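Local atomic coordinates of iota-carrageenase (Alteromonas sp. ATCC 43554, PDB entry 1KTW), a protein that hydrolyses the internal beta-1,4 linkages of iota-carrageenan, a sulfated galactan of red algal cell walls, with inversion of the anomeric configuration. Residues Gly94-Leu99 with Asp129-Val134; Val122-Ser127 with Asn153-Ala158. All blocks are in the same frame, centred on the assembly; numbering follows the deposited sequence.

Following the chain from the N terminus, 94-99 enters strand 97-102; then 122-127 leaves strand 120-123 through a turn; next, 129-134 starts strand 132-141; last, residues 153-158 form the loop between strands 143-151 and 160-167. Contact 1 therefore closes a loop of 29 residues and contact 2 one of 25; their segments alternate, so the two loops cross. Their centres lie about 9 Å apart, and they touch directly: K130 O is 2.8 Å from I156 N, a probable hydrogen bond. Both reach one sodium ion, bound by L132 of contact 1 and by T155, I156 and F157 of contact 2. Together they tie successive coils of the parallel beta-helix.

Contact 1 (Gly94-Leu99 with Asp129-Val134); sequences GKNHRL and DKNLAV. With NA (sodium ion), chain J; DGS (3,6-anhydro-2-O-sulfo-alpha-D-galactopyranose), chain C; G4S (4-O-sulfo-beta-D-galactopyranose), chain B.
H97 and R98 pair in parallel with L132 and A133, CA atoms of R98 and A133 standing 4.8 Å apart, through H97 N to N131 O, A133 N to H97 O and L99 N to A133 O. This is the rung-to-rung pairing of a right-handed beta-helix, the fold of the pectate lyase-like clan. From within the strand, H97 ND1 donates to OD2 of D129, just ahead of the partner strand, over 2.8 Å and nearly straight at 175°. OD2 meets the N-H with its syn lone pair and lies in the ring plane, while the carboxylate plane stands 85° to the ring; K95 O sits over one ring face. With its CG anti to the backbone N (chi1 -164°), D129 also closes an Asx turn, its OD1 taking N131 N from above the carboxylate plane at 3.1 Å. A water joins this OD1 to K95 O and N131 ND2. An alanine in place of D129 would strip H97 ND1 of its acceptor and is likely to let the ring turn and the 129-131 turn slacken. Sugar sulfates bind alongside: R98 NH2 donates to O7 of the 4-sulfated galactose at 2.6 Å, and N96 N is hydrogen-bonded to the anhydrogalactose 2-sulfate. H97 NE2 is also hydrogen-bonded to D93; carboxylates at both nitrogens probably fix the ring's rotation, beside a backbone N-H and a guanidinium that hold the bound sulfates.

Contact 2 (Val122-Ser127 with Asn153-Ala158); sequences VDFKDS and NKTIFA. With NA (sodium ion), chain J.
F124 and T155 make the apolar part of this small interface, which buries 185 Å² over both sides: T155 CG2 comes to 4.1 Å from ring atom CD2 of F124, obliquely, the two side chains crossing at about a right angle. N153 adds a van der Waals contact, its CB 3.8 Å from the carbonyl oxygen F124 O. L132 and V134 also touch the buried F124, consistent with a ring turned toward the interior of the coil. Among the residues of the two segments, hydrogen bonds and the salt bridge lie within 122-127. There D123 OD1 accepts K125 N at 2.9 Å, an Asx turn, and K125 NZ at 3.0 Å, a salt bridge; the two donors reach that oxygen from opposite faces of the carboxylate plane. D151 is an outside partner of K125 NZ. A type I turn from F124 to S127, closed by S127 N to F124 O at 3.1 Å, lets the chain leave strand 120-123 at a corner of the parallel beta-helix, beside the loop that follows strand 143-151. Metal coordination belongs to that loop. With OG1 set between the backbone N and the carbonyl carbon (chi1 61°), T155 directs its hydroxyl to sodium at 2.5 Å and its methyl to F124; D152 hydrogen-bonds the same OG1. I156 O at 2.5 Å and F157 O at 2.4 Å bind the ion too, and L132 O and one water complete its five ligands.

Contact 1 (Gly94-Leu99 with Asp129-Val134)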
loop_
_atom_site.group_PDB
_atom_site.type_symbol
_atom_site.label_atom_id
_atom_site.label_comp_id
_atom_site.label_asym_id
_atom_site.label_seq_id
_atom_site.Cartn_x
_atom_site.Cartn_y
_atom_site.Cartn_z
ATOM N N GLY A 94 -11.763 7.002 -18.565
ATOM C CA GLY A 94 -11.343 7.755 -17.392
ATOM C C GLY A 94 -11.589 7.175 -16.006
ATOM O O GLY A 94 -11.292 7.828 -15.005
ATOM N N LYS A 95 -12.123 5.959 -15.923
ATOM C CA LYS A 95 -12.391 5.358 -14.621
ATOM C C LYS A 95 -11.180 4.636 -14.013
ATOM O O LYS A 95 -10.128 4.519 -14.645
ATOM C CB LYS A 95 -13.575 4.391 -14.723
ATOM C CG LYS A 95 -14.879 5.064 -15.149
ATOM C CD LYS A 95 -16.016 4.066 -15.290
ATOM C CE LYS A 95 -17.337 4.777 -15.548
ATOM N NZ LYS A 95 -18.488 3.830 -15.584
ATOM N N ASN A 96 -11.334 4.171 -12.774
ATOM C CA ASN A 96 -10.267 3.443 -12.091
ATOM C C ASN A 96 -10.247 2.008 -12.631
ATOM O O ASN A 96 -11.262 1.316 -12.614
ATOM C CB ASN A 96 -10.498 3.471 -10.582
ATOM C CG ASN A 96 -10.543 4.895 -10.032
ATOM O OD1 ASN A 96 -9.800 5.764 -10.480
ATOM N ND2 ASN A 96 -11.411 5.132 -9.058
ATOM N N HIS A 97 -9.082 1.571 -13.104
ATOM C CA HIS A 97 -8.953 0.247 -13.702
ATOM C C HIS A 97 -8.006 -0.727 -12.991
ATOM O O HIS A 97 -7.078 -0.314 -12.294
ATOM C CB HIS A 97 -8.488 0.419 -15.150
ATOM C CG HIS A 97 -9.413 1.257 -15.982
ATOM N ND1 HIS A 97 -8.961 2.149 -16.932
ATOM C CD2 HIS A 97 -10.767 1.321 -16.021
ATOM C CE1 HIS A 97 -9.995 2.727 -17.523
ATOM N NE2 HIS A 97 -11.102 2.244 -16.988
ATOM N N ARG A 98 -8.248 -2.023 -13.187
ATOM C CA ARG A 98 -7.394 -3.063 -12.607
ATOM C C ARG A 98 -7.200 -4.139 -13.675
ATOM O O ARG A 98 -8.094 -4.363 -14.499
ATOM C CB ARG A 98 -8.047 -3.729 -11.379
ATOM C CG ARG A 98 -8.569 -2.798 -10.277
ATOM C CD ARG A 98 -10.032 -2.524 -10.546
ATOM N NE ARG A 98 -10.655 -1.587 -9.626
ATOM C CZ ARG A 98 -11.925 -1.214 -9.727
ATOM N NH1 ARG A 98 -12.676 -1.704 -10.705
ATOM N NH2 ARG A 98 -12.448 -0.357 -8.863
ATOM N N LEU A 99 -6.037 -4.791 -13.679
ATOM C CA LEU A 99 -5.817 -5.874 -14.625
ATOM C C LEU A 99 -6.691 -7.050 -14.174
ATOM O O LEU A 99 -7.380 -7.654 -14.993
ATOM C CB LEU A 99 -4.350 -6.332 -14.646
ATOM C CG LEU A 99 -3.235 -5.343 -15.037
ATOM C CD1 LEU A 99 -1.937 -6.115 -15.289
ATOM C CD2 LEU A 99 -3.609 -4.582 -16.269
ATOM N N ASP A 129 -2.589 5.220 -19.250
ATOM C CA ASP A 129 -3.548 5.164 -18.134
ATOM C C ASP A 129 -2.827 5.348 -16.794
ATOM O O ASP A 129 -1.945 4.563 -16.442
ATOM C CB ASP A 129 -4.257 3.802 -18.154
ATOM C CG ASP A 129 -5.519 3.764 -17.311
ATOM O OD1 ASP A 129 -5.738 4.662 -16.460
ATOM O OD2 ASP A 129 -6.306 2.806 -17.497
ATOM N N LYS A 130 -3.212 6.380 -16.047
ATOM C CA LYS A 130 -2.596 6.674 -14.747
ATOM C C LYS A 130 -3.311 5.997 -13.574
ATOM O O LYS A 130 -2.736 5.858 -12.503
ATOM C CB LYS A 130 -2.586 8.192 -14.489
ATOM C CG LYS A 130 -1.610 9.006 -15.329
ATOM C CD LYS A 130 -0.222 9.044 -14.699
ATOM C CE LYS A 130 0.756 9.862 -15.542
ATOM N NZ LYS A 130 0.346 11.295 -15.700
ATOM N N ASN A 131 -4.561 5.586 -13.772
ATOM C CA ASN A 131 -5.342 4.965 -12.696
ATOM C C ASN A 131 -5.330 3.441 -12.794
ATOM O O ASN A 131 -6.341 2.829 -13.147
ATOM C CB ASN A 131 -6.785 5.476 -12.761
ATOM C CG ASN A 131 -6.862 6.995 -12.796
ATOM O OD1 ASN A 131 -6.346 7.664 -11.908
ATOM N ND2 ASN A 131 -7.510 7.544 -13.827
ATOM N N LEU A 132 -4.189 2.845 -12.451
ATOM C CA LEU A 132 -3.992 1.397 -12.546
ATOM C C LEU A 132 -3.521 0.664 -11.298
ATOM O O LEU A 132 -2.615 1.133 -10.606
ATOM C CB LEU A 132 -2.946 1.095 -13.622
ATOM C CG LEU A 132 -3.253 1.328 -15.097
ATOM C CD1 LEU A 132 -1.954 1.247 -15.925
ATOM C CD2 LEU A 132 -4.259 0.284 -15.547
ATOM N N ALA A 133 -4.119 -0.508 -11.064
ATOM C CA ALA A 133 -3.741 -1.431 -9.982
ATOM C C ALA A 133 -3.604 -2.803 -10.678
ATOM O O ALA A 133 -4.264 -3.057 -11.698
ATOM C CB ALA A 133 -4.822 -1.499 -8.910
ATOM N N VAL A 134 -2.748 -3.684 -10.159
ATOM C CA VAL A 134 -2.584 -5.012 -10.769
ATOM C C VAL A 134 -3.723 -5.939 -10.289
ATOM O O VAL A 134 -4.444 -6.543 -11.097
ATOM C CB VAL A 134 -1.202 -5.627 -10.389
ATOM C CG1 VAL A 134 -1.006 -6.994 -11.085
ATOM C CG2 VAL A 134 -0.062 -4.646 -10.765
HETATM NA NA NA J . -0.873 2.052 -9.461
HETATM C C1 DGS C . -14.796 4.779 -7.428
HETATM C C2 DGS C . -14.957 4.323 -8.903
HETATM C C3 DGS C . -16.420 4.418 -9.374
HETATM C C4 DGS C . -16.870 5.839 -9.156
HETATM C C5 DGS C . -17.022 5.813 -7.659
HETATM C C6 DGS C . -17.645 4.427 -7.427
HETATM O O2 DGS C . -14.069 5.092 -9.744
HETATM O O3 DGS C . -17.234 3.587 -8.527
HETATM O O4 DGS C . -18.114 6.062 -9.807
HETATM O O5 DGS C . -15.690 5.863 -7.081
HETATM O O7 DGS C . -13.382 5.913 -12.008
HETATM O O8 DGS C . -15.498 4.779 -11.802
HETATM O O9 DGS C . -13.471 3.527 -11.612
HETATM S S DGS C . -14.105 4.827 -11.322
HETATM C C1 G4S B . -11.187 6.639 -4.620
HETATM C C2 G4S B . -11.800 6.402 -6.007
HETATM C C3 G4S B . -13.014 5.464 -5.907
HETATM C C4 G4S B . -12.620 4.184 -5.160
HETATM C C5 G4S B . -12.006 4.547 -3.807
HETATM C C6 G4S B . -11.550 3.336 -3.018
HETATM O O1 G4S B . -10.024 7.380 -4.737
HETATM O O2 G4S B . -12.196 7.639 -6.581
HETATM O O3 G4S B . -13.452 5.128 -7.235
HETATM O O4 G4S B . -11.672 3.437 -5.943
HETATM O O5 G4S B . -10.852 5.389 -4.004
HETATM O O6 G4S B . -12.549 2.328 -2.999
HETATM S S G4S B . -12.165 2.018 -6.492
HETATM O O7 G4S B . -11.258 1.575 -7.564
HETATM O O8 G4S B . -13.528 2.145 -7.040
HETATM O O9 G4S B . -12.147 1.027 -5.401
HETATM O O HOH W 1 -8.312 5.721 -16.253
HETATM O O HOH W 2 0.987 0.494 -9.326
#

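Contact 2 (Val122-Ser127 with Asn153-Ala158)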
loop_
_atom_site.group_PDB
_atom_site.type_symbol
_atom_site.label_atom_id
_atom_site.label_comp_id
_atom_site.label_asym_id
_atom_site.label_seq_id
_atom_site.Cartn_x
_atom_site.Cartn_y
_atom_site.Cartn_z
ATOM N N VAL A 122 5.303 -7.331 -15.305
ATOM C CA VAL A 122 4.052 -6.590 -15.518
ATOM C C VAL A 122 4.651 -5.204 -15.863
ATOM O O VAL A 122 5.376 -4.616 -15.054
ATOM C CB VAL A 122 3.173 -6.510 -14.237
ATOM C CG1 VAL A 122 1.962 -5.587 -14.493
ATOM C CG2 VAL A 122 2.673 -7.913 -13.858
ATOM N N ASP A 123 4.376 -4.705 -17.071
ATOM C CA ASP A 123 4.988 -3.451 -17.539
ATOM C C ASP A 123 3.986 -2.326 -17.786
ATOM O O ASP A 123 3.083 -2.475 -18.608
ATOM C CB ASP A 123 5.778 -3.770 -18.827
ATOM C CG ASP A 123 6.641 -2.594 -19.336
ATOM O OD1 ASP A 123 6.790 -1.552 -18.648
ATOM O OD2 ASP A 123 7.192 -2.735 -20.448
ATOM N N PHE A 124 4.127 -1.223 -17.046
ATOM C CA PHE A 124 3.248 -0.062 -17.191
ATOM C C PHE A 124 3.966 1.100 -17.928
ATOM O O PHE A 124 3.363 2.165 -18.150
ATOM C CB PHE A 124 2.804 0.499 -15.813
ATOM C CG PHE A 124 1.799 -0.361 -15.047
ATOM C CD1 PHE A 124 1.185 -1.469 -15.622
ATOM C CD2 PHE A 124 1.461 -0.024 -13.733
ATOM C CE1 PHE A 124 0.238 -2.228 -14.898
ATOM C CE2 PHE A 124 0.516 -0.776 -13.004
ATOM C CZ PHE A 124 -0.089 -1.878 -13.592
ATOM N N LYS A 125 5.232 0.906 -18.293
ATOM C CA LYS A 125 6.011 1.979 -18.929
ATOM C C LYS A 125 5.487 2.518 -20.262
ATOM O O LYS A 125 5.780 3.665 -20.616
ATOM C CB LYS A 125 7.488 1.567 -19.069
ATOM C CG LYS A 125 8.155 1.218 -17.718
ATOM C CD LYS A 125 9.699 1.126 -17.768
ATOM C CE LYS A 125 10.234 0.143 -18.808
ATOM N NZ LYS A 125 9.753 -1.280 -18.655
ATOM N N ASP A 126 4.716 1.720 -20.998
ATOM C CA ASP A 126 4.167 2.185 -22.282
ATOM C C ASP A 126 2.705 2.632 -22.163
ATOM O O ASP A 126 2.100 3.017 -23.158
ATOM C CB ASP A 126 4.237 1.083 -23.361
ATOM C CG ASP A 126 5.660 0.675 -23.709
ATOM O OD1 ASP A 126 6.515 1.565 -23.868
ATOM O OD2 ASP A 126 5.924 -0.538 -23.833
ATOM N N SER A 127 2.138 2.602 -20.958
ATOM C CA SER A 127 0.726 2.961 -20.779
ATOM C C SER A 127 0.395 4.439 -20.571
ATOM O O SER A 127 1.131 5.166 -19.905
ATOM C CB SER A 127 0.122 2.163 -19.617
ATOM O OG SER A 127 -1.249 2.496 -19.424
ATOM N N ASN A 153 5.206 3.350 -13.532
ATOM C CA ASN A 153 5.478 4.634 -14.188
ATOM C C ASN A 153 4.756 5.716 -13.359
ATOM O O ASN A 153 4.021 6.561 -13.885
ATOM C CB ASN A 153 4.953 4.585 -15.628
ATOM C CG ASN A 153 5.286 5.837 -16.423
ATOM O OD1 ASN A 153 6.318 6.473 -16.206
ATOM N ND2 ASN A 153 4.408 6.186 -17.363
ATOM N N LYS A 154 4.982 5.667 -12.045
ATOM C CA LYS A 154 4.359 6.577 -11.082
ATOM C C LYS A 154 2.825 6.702 -11.188
ATOM O O LYS A 154 2.264 7.798 -11.088
ATOM C CB LYS A 154 5.018 7.962 -11.155
ATOM C CG LYS A 154 6.469 7.981 -10.631
ATOM C CD LYS A 154 6.965 9.422 -10.376
ATOM C CE LYS A 154 8.359 9.476 -9.744
ATOM N NZ LYS A 154 9.431 9.002 -10.670
ATOM N N THR A 155 2.140 5.574 -11.376
ATOM C CA THR A 155 0.676 5.577 -11.466
ATOM C C THR A 155 -0.004 5.797 -10.108
ATOM O O THR A 155 0.625 5.665 -9.059
ATOM C CB THR A 155 0.155 4.231 -12.002
ATOM O OG1 THR A 155 0.545 3.173 -11.108
ATOM C CG2 THR A 155 0.712 3.963 -13.408
ATOM N N ILE A 156 -1.295 6.119 -10.137
ATOM C CA ILE A 156 -2.077 6.287 -8.915
ATOM C C ILE A 156 -2.458 4.856 -8.457
ATOM O O ILE A 156 -2.504 3.939 -9.297
ATOM C CB ILE A 156 -3.378 7.088 -9.207
ATOM C CG1 ILE A 156 -3.041 8.456 -9.832
ATOM C CG2 ILE A 156 -4.185 7.249 -7.957
ATOM C CD1 ILE A 156 -2.157 9.351 -8.989
ATOM N N PHE A 157 -2.717 4.680 -7.151
ATOM C CA PHE A 157 -3.109 3.396 -6.527
ATOM C C PHE A 157 -1.968 2.411 -6.254
ATOM O O PHE A 157 -1.041 2.288 -7.060
ATOM C CB PHE A 157 -4.153 2.647 -7.378
ATOM C CG PHE A 157 -5.489 3.347 -7.478
ATOM C CD1 PHE A 157 -6.284 3.527 -6.349
ATOM C CD2 PHE A 157 -5.926 3.864 -8.693
ATOM C CE1 PHE A 157 -7.500 4.225 -6.430
ATOM C CE2 PHE A 157 -7.135 4.560 -8.792
ATOM C CZ PHE A 157 -7.921 4.741 -7.658
ATOM N N ALA A 158 -2.055 1.694 -5.130
ATOM C CA ALA A 158 -1.061 0.662 -4.797
ATOM C C ALA A 158 -1.323 -0.490 -5.768
ATOM O O ALA A 158 -2.439 -0.632 -6.263
ATOM C CB ALA A 158 -1.240 0.181 -3.340
HETATM NA NA NA J . -0.873 2.052 -9.461
HETATM O O HOH W 2 0.987 0.494 -9.326
#